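Local coordinates for protein Exo-beta-1,4-mannosidase (Rhizomucor miehei, PDB 4LYP) that probably hydrolyses beta-1,4-linked mannosides from their non-reducing ends, as an extracellular family 5 glycoside hydrolase built on a TIM barrel, at residues Ile93-Val98 with Val229-Gln234; Asp136-Asp139 with Thr144-Met147; Lys200-Phe205 with Glu248-Phe253; Trp233-Glu238 with Thr252-Gly257. One frame throughout, in Å; residues are numbered along the deposited sequence. Where two conformers were deposited one is given.

Interaction 1: residues Ile93-Val98 with Val229-Gln234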
loop_
_atom_site.group_PDB
_atom_site.type_symbol
_atom_site.label_atom_id
_atom_site.label_comp_id
_atom_site.label_asym_id
_atom_site.label_seq_id
_atom_site.Cartn_x
_atom_site.Cartn_y
_atom_site.Cartn_z
ATOM N N ILE A 93 -11.551 -1.612 10.662
ATOM C CA ILE A 93 -10.785 -1.958 9.443
ATOM C C ILE A 93 -10.968 -3.448 9.163
ATOM O O ILE A 93 -10.788 -4.306 10.043
ATOM C CB ILE A 93 -9.313 -1.504 9.613
ATOM C CG1 ILE A 93 -9.230 0.055 9.571
ATOM C CG2 ILE A 93 -8.347 -2.261 8.721
ATOM C CD1 ILE A 93 -7.996 0.627 10.288
ATOM N N ASN A 94 -11.190 -3.756 7.878
ATOM C CA ASN A 94 -11.303 -5.146 7.434
ATOM C C ASN A 94 -10.205 -5.541 6.429
ATOM O O ASN A 94 -10.210 -6.702 5.971
ATOM C CB ASN A 94 -12.668 -5.512 6.875
ATOM C CG ASN A 94 -12.916 -4.942 5.496
ATOM O OD1 ASN A 94 -12.163 -4.043 5.038
ATOM N ND2 ASN A 94 -13.980 -5.358 4.847
ATOM N N ASN A 95 -9.288 -4.645 6.068
ATOM C CA ASN A 95 -8.385 -4.891 4.970
ATOM C C ASN A 95 -7.115 -4.094 5.179
ATOM O O ASN A 95 -7.170 -2.888 5.450
ATOM C CB ASN A 95 -9.054 -4.446 3.619
ATOM C CG ASN A 95 -8.192 -4.713 2.401
ATOM O OD1 ASN A 95 -7.537 -3.790 1.886
ATOM N ND2 ASN A 95 -8.167 -5.952 1.939
ATOM N N LEU A 96 -5.959 -4.814 5.154
ATOM C CA LEU A 96 -4.656 -4.127 5.237
ATOM C C LEU A 96 -3.893 -4.366 3.934
ATOM O O LEU A 96 -3.760 -5.491 3.459
ATOM C CB LEU A 96 -3.780 -4.646 6.385
ATOM C CG LEU A 96 -4.445 -4.545 7.774
ATOM C CD1 LEU A 96 -3.460 -5.070 8.809
ATOM C CD2 LEU A 96 -4.844 -3.091 8.127
ATOM N N ARG A 97 -3.410 -3.256 3.369
ATOM C CA ARG A 97 -2.423 -3.312 2.270
ATOM C C ARG A 97 -1.059 -3.382 2.927
ATOM O O ARG A 97 -0.702 -2.496 3.706
ATOM C CB ARG A 97 -2.618 -2.118 1.342
ATOM C CG ARG A 97 -1.619 -2.115 0.204
ATOM C CD ARG A 97 -2.087 -1.171 -0.886
ATOM N NE ARG A 97 -1.067 -1.010 -1.948
ATOM C CZ ARG A 97 -0.228 0.006 -2.089
ATOM N NH1 ARG A 97 -0.104 0.927 -1.142
ATOM N NH2 ARG A 97 0.563 0.042 -3.160
ATOM N N VAL A 98 -0.333 -4.451 2.651
ATOM C CA VAL A 98 0.890 -4.776 3.347
ATOM C C VAL A 98 2.011 -4.971 2.309
ATOM O O VAL A 98 1.762 -5.211 1.151
ATOM C CB VAL A 98 0.740 -5.983 4.297
ATOM C CG1 VAL A 98 -0.391 -5.711 5.276
ATOM C CG2 VAL A 98 0.552 -7.261 3.535
ATOM N N VAL A 229 -7.156 -15.464 3.721
ATOM C CA VAL A 229 -6.863 -14.166 4.351
ATOM C C VAL A 229 -6.232 -13.212 3.336
ATOM O O VAL A 229 -6.342 -11.995 3.480
ATOM C CB VAL A 229 -5.971 -14.397 5.585
ATOM C CG1 VAL A 229 -5.450 -13.086 6.148
ATOM C CG2 VAL A 229 -6.773 -15.167 6.662
ATOM N N ILE A 230 -5.533 -13.740 2.319
ATOM C CA ILE A 230 -4.985 -12.904 1.265
ATOM C C ILE A 230 -6.126 -12.585 0.296
ATOM O O ILE A 230 -6.674 -13.511 -0.330
ATOM C CB ILE A 230 -3.784 -13.623 0.617
ATOM C CG1 ILE A 230 -2.633 -13.648 1.628
ATOM C CG2 ILE A 230 -3.394 -12.912 -0.693
ATOM C CD1 ILE A 230 -1.497 -14.564 1.225
ATOM N N MET A 231 -6.435 -11.302 0.143
ATOM C CA MET A 231 -7.387 -10.822 -0.849
ATOM C C MET A 231 -6.769 -10.812 -2.230
ATOM O O MET A 231 -7.419 -11.185 -3.234
ATOM C CB MET A 231 -7.862 -9.406 -0.446
ATOM C CG MET A 231 -8.578 -8.723 -1.610
ATOM S SD MET A 231 -9.311 -7.169 -1.061
ATOM C CE MET A 231 -9.540 -6.310 -2.628
ATOM N N SER A 232 -5.585 -10.247 -2.341
ATOM C CA SER A 232 -4.983 -10.082 -3.662
ATOM C C SER A 232 -3.467 -10.112 -3.601
ATOM O O SER A 232 -2.863 -9.767 -2.555
ATOM C CB SER A 232 -5.476 -8.789 -4.349
ATOM O OG SER A 232 -4.993 -7.705 -3.606
ATOM N N TRP A 233 -2.870 -10.487 -4.717
ATOM C CA TRP A 233 -1.427 -10.290 -4.979
ATOM C C TRP A 233 -1.316 -9.051 -5.822
ATOM O O TRP A 233 -1.992 -8.916 -6.839
ATOM C CB TRP A 233 -0.868 -11.449 -5.779
ATOM C CG TRP A 233 -0.956 -12.727 -5.003
ATOM C CD1 TRP A 233 -1.861 -13.781 -5.170
ATOM C CD2 TRP A 233 -0.145 -13.105 -3.870
ATOM N NE1 TRP A 233 -1.664 -14.735 -4.198
ATOM C CE2 TRP A 233 -0.628 -14.367 -3.395
ATOM C CE3 TRP A 233 0.951 -12.502 -3.227
ATOM C CZ2 TRP A 233 -0.068 -14.999 -2.308
ATOM C CZ3 TRP A 233 1.501 -13.128 -2.135
ATOM C CH2 TRP A 233 1.007 -14.380 -1.691
ATOM N N GLN A 234 -0.460 -8.120 -5.407
ATOM C CA GLN A 234 -0.295 -6.843 -6.130
ATOM C C GLN A 234 1.088 -6.788 -6.733
ATOM O O GLN A 234 2.083 -6.997 -6.012
ATOM C CB GLN A 234 -0.578 -5.686 -5.191
ATOM C CG GLN A 234 -0.369 -4.333 -5.860
ATOM C CD GLN A 234 -0.964 -3.295 -4.954
ATOM O OE1 GLN A 234 -0.273 -2.803 -4.025
ATOM N NE2 GLN A 234 -2.250 -2.956 -5.154
#

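Interaction 2: residues Asp136-Asp139 with Thr144-Met147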
loop_
_atom_site.group_PDB
_atom_site.type_symbol
_atom_site.label_atom_id
_atom_site.label_comp_id
_atom_site.label_asym_id
_atom_site.label_seq_id
_atom_site.Cartn_x
_atom_site.Cartn_y
_atom_site.Cartn_z
ATOM N N ASP A 136 -1.292 -14.223 10.266
ATOM C CA ASP A 136 -2.021 -14.960 11.241
ATOM C C ASP A 136 -2.854 -14.034 12.146
ATOM O O ASP A 136 -4.009 -14.362 12.478
ATOM C CB ASP A 136 -1.092 -15.838 12.105
ATOM C CG ASP A 136 -1.903 -16.658 13.063
ATOM O OD1 ASP A 136 -2.602 -17.561 12.607
ATOM O OD2 ASP A 136 -1.855 -16.361 14.281
ATOM N N THR A 137 -2.300 -12.874 12.503
ATOM C CA THR A 137 -3.008 -11.931 13.340
ATOM C C THR A 137 -4.168 -11.325 12.576
ATOM O O THR A 137 -5.272 -11.152 13.111
ATOM C CB THR A 137 -2.060 -10.862 13.888
ATOM O OG1 THR A 137 -0.910 -11.507 14.489
ATOM C CG2 THR A 137 -2.717 -9.954 14.884
ATOM N N MET A 138 -3.948 -11.000 11.306
ATOM C CA MET A 138 -5.047 -10.510 10.425
ATOM C C MET A 138 -6.166 -11.554 10.398
ATOM O O MET A 138 -7.341 -11.200 10.482
ATOM C CB MET A 138 -4.506 -10.248 9.049
ATOM C CG MET A 138 -3.670 -8.969 9.039
ATOM S SD MET A 138 -2.948 -8.630 7.411
ATOM C CE MET A 138 -4.454 -8.226 6.543
ATOM N N ASP A 139 -5.833 -12.810 10.256
ATOM C CA ASP A 139 -6.826 -13.897 10.229
ATOM C C ASP A 139 -7.687 -13.838 11.520
ATOM O O ASP A 139 -8.909 -13.842 11.463
ATOM C CB ASP A 139 -6.074 -15.254 10.194
ATOM C CG ASP A 139 -6.981 -16.453 9.918
ATOM O OD1 ASP A 139 -8.203 -16.292 9.762
ATOM O OD2 ASP A 139 -6.418 -17.551 9.795
ATOM N N THR A 144 -8.548 -9.013 5.563
ATOM C CA THR A 144 -7.868 -9.585 4.382
ATOM C C THR A 144 -6.688 -8.680 4.012
ATOM O O THR A 144 -6.634 -7.496 4.398
ATOM C CB THR A 144 -8.807 -9.702 3.174
ATOM O OG1 THR A 144 -9.365 -8.402 2.852
ATOM C CG2 THR A 144 -9.894 -10.726 3.442
ATOM N N ALA A 145 -5.736 -9.264 3.291
ATOM C CA ALA A 145 -4.490 -8.618 2.952
ATOM C C ALA A 145 -4.385 -8.388 1.440
ATOM O O ALA A 145 -4.624 -9.287 0.627
ATOM C CB ALA A 145 -3.306 -9.468 3.373
ATOM N N VAL A 146 -3.914 -7.205 1.085
ATOM C CA VAL A 146 -3.408 -6.930 -0.268
ATOM C C VAL A 146 -1.877 -7.057 -0.167
ATOM O O VAL A 146 -1.245 -6.300 0.606
ATOM C CB VAL A 146 -3.826 -5.528 -0.786
ATOM C CG1 VAL A 146 -3.149 -5.206 -2.081
ATOM C CG2 VAL A 146 -5.352 -5.476 -0.904
ATOM N N MET A 147 -1.327 -8.056 -0.862
ATOM C CA MET A 147 0.092 -8.438 -0.691
ATOM C C MET A 147 0.934 -7.770 -1.788
ATOM O O MET A 147 0.968 -8.267 -2.914
ATOM C CB MET A 147 0.231 -9.919 -0.798
ATOM C CG MET A 147 -0.453 -10.715 0.349
ATOM S SD MET A 147 0.457 -10.632 1.888
ATOM C CE MET A 147 1.662 -11.927 1.552
#

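Interaction 3: residues Lys200-Phe205 with Glu248-Phe253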
loop_
_atom_site.group_PDB
_atom_site.type_symbol
_atom_site.label_atom_id
_atom_site.label_comp_id
_atom_site.label_asym_id
_atom_site.label_seq_id
_atom_site.Cartn_x
_atom_site.Cartn_y
_atom_site.Cartn_z
ATOM N N LYS A 200 16.399 -10.041 -17.059
ATOM C CA LYS A 200 17.174 -10.518 -15.904
ATOM C C LYS A 200 16.535 -10.097 -14.585
ATOM O O LYS A 200 16.410 -10.879 -13.623
ATOM C CB LYS A 200 18.609 -9.997 -16.012
ATOM C CG LYS A 200 19.372 -10.622 -17.214
ATOM C CD LYS A 200 20.814 -10.183 -17.302
ATOM C CE LYS A 200 21.352 -9.936 -18.594
ATOM N NZ LYS A 200 22.708 -9.389 -18.291
ATOM N N ALA A 201 16.115 -8.847 -14.550
ATOM C CA ALA A 201 15.490 -8.256 -13.320
ATOM C C ALA A 201 14.209 -9.005 -13.083
ATOM O O ALA A 201 13.883 -9.345 -11.949
ATOM C CB ALA A 201 15.311 -6.772 -13.488
ATOM N N ASN A 202 13.390 -9.225 -14.147
ATOM C CA ASN A 202 12.100 -9.895 -13.985
ATOM C C ASN A 202 12.211 -11.325 -13.611
ATOM O O ASN A 202 11.331 -11.873 -12.931
ATOM C CB ASN A 202 11.209 -9.587 -15.155
ATOM C CG ASN A 202 10.610 -8.189 -14.940
ATOM O OD1 ASN A 202 9.530 -8.065 -14.343
ATOM N ND2 ASN A 202 11.227 -7.146 -15.645
ATOM N N LYS A 203 13.323 -12.003 -13.987
ATOM C CA LYS A 203 13.596 -13.359 -13.529
ATOM C C LYS A 203 13.738 -13.386 -11.989
ATOM O O LYS A 203 13.106 -14.196 -11.308
ATOM C CB LYS A 203 14.888 -13.862 -14.168
ATOM C CG LYS A 203 15.320 -15.240 -13.668
ATOM C CD LYS A 203 16.354 -15.290 -12.528
ATOM C CE LYS A 203 16.781 -16.732 -12.171
ATOM N NZ LYS A 203 16.748 -17.582 -13.385
ATOM N N LEU A 204 14.560 -12.460 -11.456
ATOM C CA LEU A 204 14.755 -12.400 -10.012
ATOM C C LEU A 204 13.454 -12.053 -9.294
ATOM O O LEU A 204 13.163 -12.570 -8.227
ATOM C CB LEU A 204 15.787 -11.331 -9.650
ATOM C CG LEU A 204 17.202 -11.558 -10.239
ATOM C CD1 LEU A 204 18.075 -10.458 -9.641
ATOM C CD2 LEU A 204 17.744 -12.933 -9.919
ATOM N N PHE A 205 12.651 -11.161 -9.896
ATOM C CA PHE A 205 11.383 -10.738 -9.298
ATOM C C PHE A 205 10.419 -11.896 -9.291
ATOM O O PHE A 205 9.761 -12.129 -8.245
ATOM C CB PHE A 205 10.893 -9.565 -10.123
ATOM C CG PHE A 205 9.545 -8.962 -9.726
ATOM C CD1 PHE A 205 9.207 -8.716 -8.384
ATOM C CD2 PHE A 205 8.653 -8.560 -10.715
ATOM C CE1 PHE A 205 8.033 -8.091 -8.039
ATOM C CE2 PHE A 205 7.458 -7.949 -10.397
ATOM C CZ PHE A 205 7.152 -7.683 -9.060
ATOM N N GLU A 248 0.767 -7.319 -18.629
ATOM C CA GLU A 248 0.141 -8.575 -19.079
ATOM C C GLU A 248 0.945 -9.773 -18.600
ATOM O O GLU A 248 0.447 -10.760 -18.055
ATOM C CB GLU A 248 0.061 -8.570 -20.625
ATOM C CG GLU A 248 -0.539 -9.841 -21.206
ATOM C CD GLU A 248 -1.957 -9.891 -20.814
ATOM O OE1 GLU A 248 -2.696 -8.877 -20.890
ATOM O OE2 GLU A 248 -2.353 -10.982 -20.474
ATOM N N GLU A 249 2.268 -9.693 -18.770
ATOM C CA GLU A 249 3.082 -10.850 -18.452
ATOM C C GLU A 249 3.133 -11.118 -16.949
ATOM O O GLU A 249 3.052 -12.269 -16.529
ATOM C CB GLU A 249 4.482 -10.582 -19.036
ATOM C CG GLU A 249 5.270 -11.833 -19.329
ATOM C CD GLU A 249 6.378 -11.771 -18.403
ATOM O OE1 GLU A 249 7.593 -11.589 -18.754
ATOM O OE2 GLU A 249 5.973 -11.814 -17.268
ATOM N N ILE A 250 3.370 -10.076 -16.143
ATOM C CA ILE A 250 3.530 -10.332 -14.717
ATOM C C ILE A 250 2.210 -10.715 -14.102
ATOM O O ILE A 250 2.147 -11.582 -13.228
ATOM C CB ILE A 250 4.222 -9.169 -13.970
ATOM C CG1 ILE A 250 5.558 -8.701 -14.508
ATOM C CG2 ILE A 250 4.445 -9.590 -12.485
ATOM C CD1 ILE A 250 6.605 -9.823 -14.495
ATOM N N SER A 251 1.103 -10.047 -14.521
ATOM C CA SER A 251 -0.192 -10.419 -13.919
ATOM C C SER A 251 -0.534 -11.894 -14.210
ATOM O O SER A 251 -1.071 -12.575 -13.378
ATOM C CB SER A 251 -1.291 -9.491 -14.399
ATOM O OG SER A 251 -1.523 -9.609 -15.829
ATOM N N THR A 252 -0.201 -12.356 -15.425
ATOM C CA THR A 252 -0.525 -13.732 -15.809
ATOM C C THR A 252 0.353 -14.691 -15.007
ATOM O O THR A 252 -0.118 -15.728 -14.539
ATOM C CB THR A 252 -0.282 -13.897 -17.330
ATOM O OG1 THR A 252 -1.241 -13.114 -17.971
ATOM C CG2 THR A 252 -0.437 -15.388 -17.798
ATOM N N PHE A 253 1.629 -14.338 -14.789
ATOM C CA PHE A 253 2.525 -15.154 -13.973
ATOM C C PHE A 253 1.953 -15.288 -12.559
ATOM O O PHE A 253 1.888 -16.366 -11.983
ATOM C CB PHE A 253 3.931 -14.525 -13.909
ATOM C CG PHE A 253 4.889 -15.262 -13.058
ATOM C CD1 PHE A 253 5.621 -16.325 -13.577
ATOM C CD2 PHE A 253 5.041 -14.945 -11.706
ATOM C CE1 PHE A 253 6.524 -17.027 -12.743
ATOM C CE2 PHE A 253 5.887 -15.658 -10.918
ATOM C CZ PHE A 253 6.638 -16.685 -11.423
#

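Interaction 4: residues Trp233-Glu238 with Thr252-Gly257. With GAI (guanidine), chain C.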
loop_
_atom_site.group_PDB
_atom_site.type_symbol
_atom_site.label_atom_id
_atom_site.label_comp_id
_atom_site.label_asym_id
_atom_site.label_seq_id
_atom_site.Cartn_x
_atom_site.Cartn_y
_atom_site.Cartn_z
ATOM N N TRP A 233 -2.870 -10.487 -4.717
ATOM C CA TRP A 233 -1.427 -10.290 -4.979
ATOM C C TRP A 233 -1.316 -9.051 -5.822
ATOM O O TRP A 233 -1.992 -8.916 -6.839
ATOM C CB TRP A 233 -0.868 -11.449 -5.779
ATOM C CG TRP A 233 -0.956 -12.727 -5.003
ATOM C CD1 TRP A 233 -1.861 -13.781 -5.170
ATOM C CD2 TRP A 233 -0.145 -13.105 -3.870
ATOM N NE1 TRP A 233 -1.664 -14.735 -4.198
ATOM C CE2 TRP A 233 -0.628 -14.367 -3.395
ATOM C CE3 TRP A 233 0.951 -12.502 -3.227
ATOM C CZ2 TRP A 233 -0.068 -14.999 -2.308
ATOM C CZ3 TRP A 233 1.501 -13.128 -2.135
ATOM C CH2 TRP A 233 1.007 -14.380 -1.691
ATOM N N GLN A 234 -0.460 -8.120 -5.407
ATOM C CA GLN A 234 -0.295 -6.843 -6.130
ATOM C C GLN A 234 1.088 -6.788 -6.733
ATOM O O GLN A 234 2.083 -6.997 -6.012
ATOM C CB GLN A 234 -0.578 -5.686 -5.191
ATOM C CG GLN A 234 -0.369 -4.333 -5.860
ATOM C CD GLN A 234 -0.964 -3.295 -4.954
ATOM O OE1 GLN A 234 -0.273 -2.803 -4.025
ATOM N NE2 GLN A 234 -2.250 -2.956 -5.154
ATOM N N ILE A 235 1.142 -6.559 -8.054
ATOM C CA ILE A 235 2.438 -6.634 -8.770
ATOM C C ILE A 235 3.523 -5.846 -7.999
ATOM O O ILE A 235 4.596 -6.362 -7.649
ATOM C CB ILE A 235 2.281 -6.124 -10.186
ATOM C CG1 ILE A 235 1.379 -7.023 -11.049
ATOM C CG2 ILE A 235 3.695 -6.045 -10.840
ATOM C CD1 ILE A 235 1.025 -6.429 -12.412
ATOM N N ALA A 236 3.266 -4.539 -7.818
ATOM C CA ALA A 236 4.272 -3.696 -7.204
ATOM C C ALA A 236 3.593 -2.397 -6.854
ATOM O O ALA A 236 2.616 -1.967 -7.443
ATOM C CB ALA A 236 5.471 -3.389 -8.147
ATOM N N ASN A 237 4.199 -1.674 -5.892
ATOM C CA ASN A 237 3.741 -0.329 -5.544
ATOM C C ASN A 237 4.188 0.655 -6.668
ATOM O O ASN A 237 5.389 0.876 -6.876
ATOM C CB ASN A 237 4.371 0.078 -4.217
ATOM C CG ASN A 237 3.950 1.437 -3.814
ATOM O OD1 ASN A 237 2.723 1.745 -3.798
ATOM N ND2 ASN A 237 4.893 2.294 -3.492
ATOM N N GLU A 238 3.190 1.255 -7.336
ATOM C CA GLU A 238 3.379 2.432 -8.220
ATOM C C GLU A 238 4.363 2.206 -9.376
ATOM O O GLU A 238 5.266 3.007 -9.560
ATOM C CB GLU A 238 3.754 3.653 -7.419
ATOM C CG GLU A 238 2.742 3.989 -6.320
ATOM C CD GLU A 238 2.943 5.334 -5.714
ATOM O OE1 GLU A 238 3.937 6.051 -6.065
ATOM O OE2 GLU A 238 2.059 5.767 -4.904
ATOM N N THR A 252 -0.201 -12.356 -15.425
ATOM C CA THR A 252 -0.525 -13.732 -15.809
ATOM C C THR A 252 0.353 -14.691 -15.007
ATOM O O THR A 252 -0.118 -15.728 -14.539
ATOM C CB THR A 252 -0.282 -13.897 -17.330
ATOM O OG1 THR A 252 -1.241 -13.114 -17.971
ATOM C CG2 THR A 252 -0.437 -15.388 -17.798
ATOM N N PHE A 253 1.629 -14.338 -14.789
ATOM C CA PHE A 253 2.525 -15.154 -13.973
ATOM C C PHE A 253 1.953 -15.288 -12.559
ATOM O O PHE A 253 1.888 -16.366 -11.983
ATOM C CB PHE A 253 3.931 -14.525 -13.909
ATOM C CG PHE A 253 4.889 -15.262 -13.058
ATOM C CD1 PHE A 253 5.621 -16.325 -13.577
ATOM C CD2 PHE A 253 5.041 -14.945 -11.706
ATOM C CE1 PHE A 253 6.524 -17.027 -12.743
ATOM C CE2 PHE A 253 5.887 -15.658 -10.918
ATOM C CZ PHE A 253 6.638 -16.685 -11.423
ATOM N N ILE A 254 1.532 -14.145 -11.970
ATOM C CA ILE A 254 1.023 -14.142 -10.608
ATOM C C ILE A 254 -0.276 -14.984 -10.516
ATOM O O ILE A 254 -0.407 -15.779 -9.597
ATOM C CB ILE A 254 0.752 -12.688 -10.116
ATOM C CG1 ILE A 254 2.072 -11.985 -9.956
ATOM C CG2 ILE A 254 -0.051 -12.642 -8.839
ATOM C CD1 ILE A 254 1.926 -10.498 -9.715
ATOM N N LYS A 255 -1.172 -14.808 -11.495
ATOM C CA LYS A 255 -2.432 -15.538 -11.479
ATOM C C LYS A 255 -2.204 -17.041 -11.611
ATOM O O LYS A 255 -2.797 -17.850 -10.886
ATOM C CB LYS A 255 -3.313 -15.040 -12.631
ATOM C CG LYS A 255 -4.661 -15.741 -12.657
ATOM C CD LYS A 255 -5.647 -15.478 -11.566
ATOM C CE LYS A 255 -6.150 -14.076 -11.602
ATOM N NZ LYS A 255 -7.313 -13.816 -10.598
ATOM N N LYS A 256 -1.315 -17.451 -12.524
ATOM C CA LYS A 256 -1.035 -18.884 -12.670
ATOM C C LYS A 256 -0.357 -19.435 -11.369
ATOM O O LYS A 256 -0.585 -20.570 -10.986
ATOM C CB LYS A 256 -0.122 -19.103 -13.877
ATOM C CG LYS A 256 -0.879 -18.937 -15.238
ATOM C CD LYS A 256 0.015 -19.300 -16.405
ATOM C CE LYS A 256 -0.702 -19.476 -17.769
ATOM N NZ LYS A 256 -1.423 -18.301 -18.281
ATOM N N GLY A 257 0.406 -18.557 -10.680
ATOM C CA GLY A 257 1.034 -19.001 -9.438
ATOM C C GLY A 257 0.043 -19.204 -8.288
ATOM O O GLY A 257 0.300 -20.004 -7.415
HETATM C C GAI C . 4.658 8.467 -3.797
HETATM N N1 GAI C . 3.460 7.903 -3.649
HETATM N N2 GAI C . 5.236 8.262 -4.992
HETATM N N3 GAI C . 5.270 9.094 -2.856
#

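Interaction 1: residues Ile93-Val98 with Val229-Gln234
Met-231 and Gln-234 of strand 230-234 reach Asn-95 and Arg-97 of strand 95-99 past strand 144-148, which lies between the two in the barrel sheet. The nearest CA pair, Asn-95 and Met-231, is 8.4 Å apart, so long side chains must span the gap. Met-231 comes first along 229-234. Its chain is extended, and SD stops 3.4 Å from ND2 of Asn-95, the two side chains crossing at about a right angle. This is a contact between a polarisable sulfur and an amide nitrogen; the same ND2 is hydrogen-bonded to Thr-144 OG1, and Asn-95 OD1 to Asn-388.

Gln-234 follows at the end of the strand. With CG anti to the backbone N (chi1 178°), its extended chain runs into the barrel and meets the equally extended Arg-97 crosswise. The guanidinium presents its NE side: Arg-97 NE lies 2.9 Å from Gln-234 OE1, in the amide plane and on a lone pair, with an N-H...O angle of 158°. Arg-97 NH2 reaches the same OE1 at 3.1 Å, but along a more bent bond (139°) from above the carbonyl plane. OE1 itself stays near the guanidinium plane, while the amide plane is steeply inclined to it. Thr-148 OG1 is a further partner of OE1.

Arg-97 also uses NH1 for a salt bridge to Glu-337 and NH2 for a bond to Asn-237, and Gln-234 NE2 binds Glu-336 and Ser-264. Two N-H groups on one oxygen, together with these outer bonds, fix the rotation of both the guanidinium and the amide.

Interaction 2: residues Asp136-Asp139 with Thr144-Met147
This is a van der Waals contact of helix on sheet, in which Met-138 of helix 125-140 lays its terminal methyl on Thr-144 and Ala-145, at the start of strand 144-148. The backbones come closest at Met-138 and Thr-144, whose CA atoms are 6.7 Å apart, and one side chain bridges the space. Met-138 CG stands anti to its own carbonyl carbon (chi1 -74°); the chain then runs out straight and bends only at chi3 (69°), which turns CE to the strand. The methyl has two neighbours there. Met-138 CE is 3.1 Å from Thr-144 O, a close approach of a methyl to a carbonyl oxygen, and 3.6 Å from Ala-145 CB. The sulfur is a little farther off, with Met-138 SD 4.1 Å from Ala-145 CB.

Thr-144 O is a peptide oxygen already engaged within the sheet, since Leu-96 N lies 2.9 Å from Thr-144 O in the backbone pairing with strand 95-99. The methyl therefore covers a carbonyl whose polar demand is met by the neighbouring strand. Met-138 also touches the Leu-96 side chain, which widens its footing to both strands. CB of Thr-144 points away from the helix, and OG1 of this residue is bonded to Tyr-55 and Asn-95.

Strands 95-99 and 144-148 are parallel neighbours joined through helix 125-140, so the contact belongs to a beta-alpha-beta crossover, the repeating element of a TIM barrel.

Interaction 3: residues Lys200-Phe205 with Glu248-Phe253
Asn-202 and Ile-250 mark the closest approach of two helical segments, their CA atoms 8.6 Å apart. Both segments have regular helical backbones: Phe-205 N is bonded to Ala-201 O at 3.0 Å in 200-205, and Phe-253 N to Glu-249 O at 3.1 Å in 248-253. At this spacing the gap is filled by a few side chains, chiefly Ile-250, whose two branches are divided between two partners. The CG1 branch goes to Asn-202, where Ile-250 CD1 lies 3.4 Å from Asn-202 OD1, the side chains meeting at about a right angle. That oxygen is not left to a methyl alone, because it also takes the NE1 hydrogen bond of Trp-246, and Asn-202 ND2 is bonded to Ala-198 O.

The other branch serves Phe-205. A chi1 of 178° sets the ring opposite the backbone N and swings it toward the facing helix, and Ile-250 CG2 stands 4.0 Å from Phe-205 CE2 in an oblique approach. Phe-205 has a further aromatic neighbour in Phe-191, with which its ring packs edge-to-face.

The contact thus joins helix 197-213 to helix 244-257, the two helices that precede and follow strand 230-234. Helix 181-193 lies against the Asn-202 and Phe-205 side through Phe-191, helix 158-167 receives Ala-201 and Leu-204, and Ile-250 also touches Ile-235 just beyond the strand.

Interaction 4: residues Trp233-Glu238 with Thr252-Gly257
Ile-254 of helix 244-257 rests on Trp-233 and Ile-235 inside a right-handed beta-alpha-beta unit of the TIM barrel, made of strand 230-234, this helix and strand 262-264. The backbones are nearest at Trp-233 and Ile-254, with CA atoms 7.2 Å apart, and the contact is wholly apolar. Ile-254 supplies both of its branches. Its CG2 packs 3.4 Å from Trp-233 CB, close to the root of the indole, and meets the ring obliquely. The extended CG1 branch (chi2 170°) carries the other methyl along the chain, so that Ile-254 CD1 comes 3.8 Å from Ile-235 CG1. One isoleucine therefore straddles Trp-233, one residue before the strand's end, and Ile-235, the first residue after it.

Beyond Ile-235 the chain leads to Asn-237 and Glu-238, an Asn-Glu pair at a strand's C-terminal end such as carries the general acid/base in family 5 hydrolases, a role consistent with Glu-238 here. Glu-238 is held from both oxygens, OE1 by Trp-153 NE1 and OE2 by His-291 ND1, and its extended side chain enters a pocket shared with Trp-293, Asn-296 and Glu-416.

A guanidine bound there faces the carboxylate with two nitrogens: N1 of guanidine is 2.8 Å from Glu-238 OE2, and N2 of guanidine is 2.8 Å from Glu-238 OE1, with an N-H...O angle of 141°.

The four contacts lead from the barrel sheet outward to its helices. Interactions 1 and 2 have centres about 6 Å apart and meet in the sheet, where strand 144-148 is the neighbour of both 95-99 and 230-234; along the chain, interaction 2 is nested within the loop that interaction 1 closes. Strand 230-234 is common to interactions 1 and 4, whose centres are about 13 Å apart. Interactions 3 and 4 share helix 244-257, with centres about 8 Å apart, and Ile-235 touches both Phe-205 and Ile-250. The path runs from the polar barrel interior, through the loop after strand 230-234 that carries Glu-238, to the outer helices, so the chain bearing Glu-238 is continuous with that strand and packs against helix 244-257.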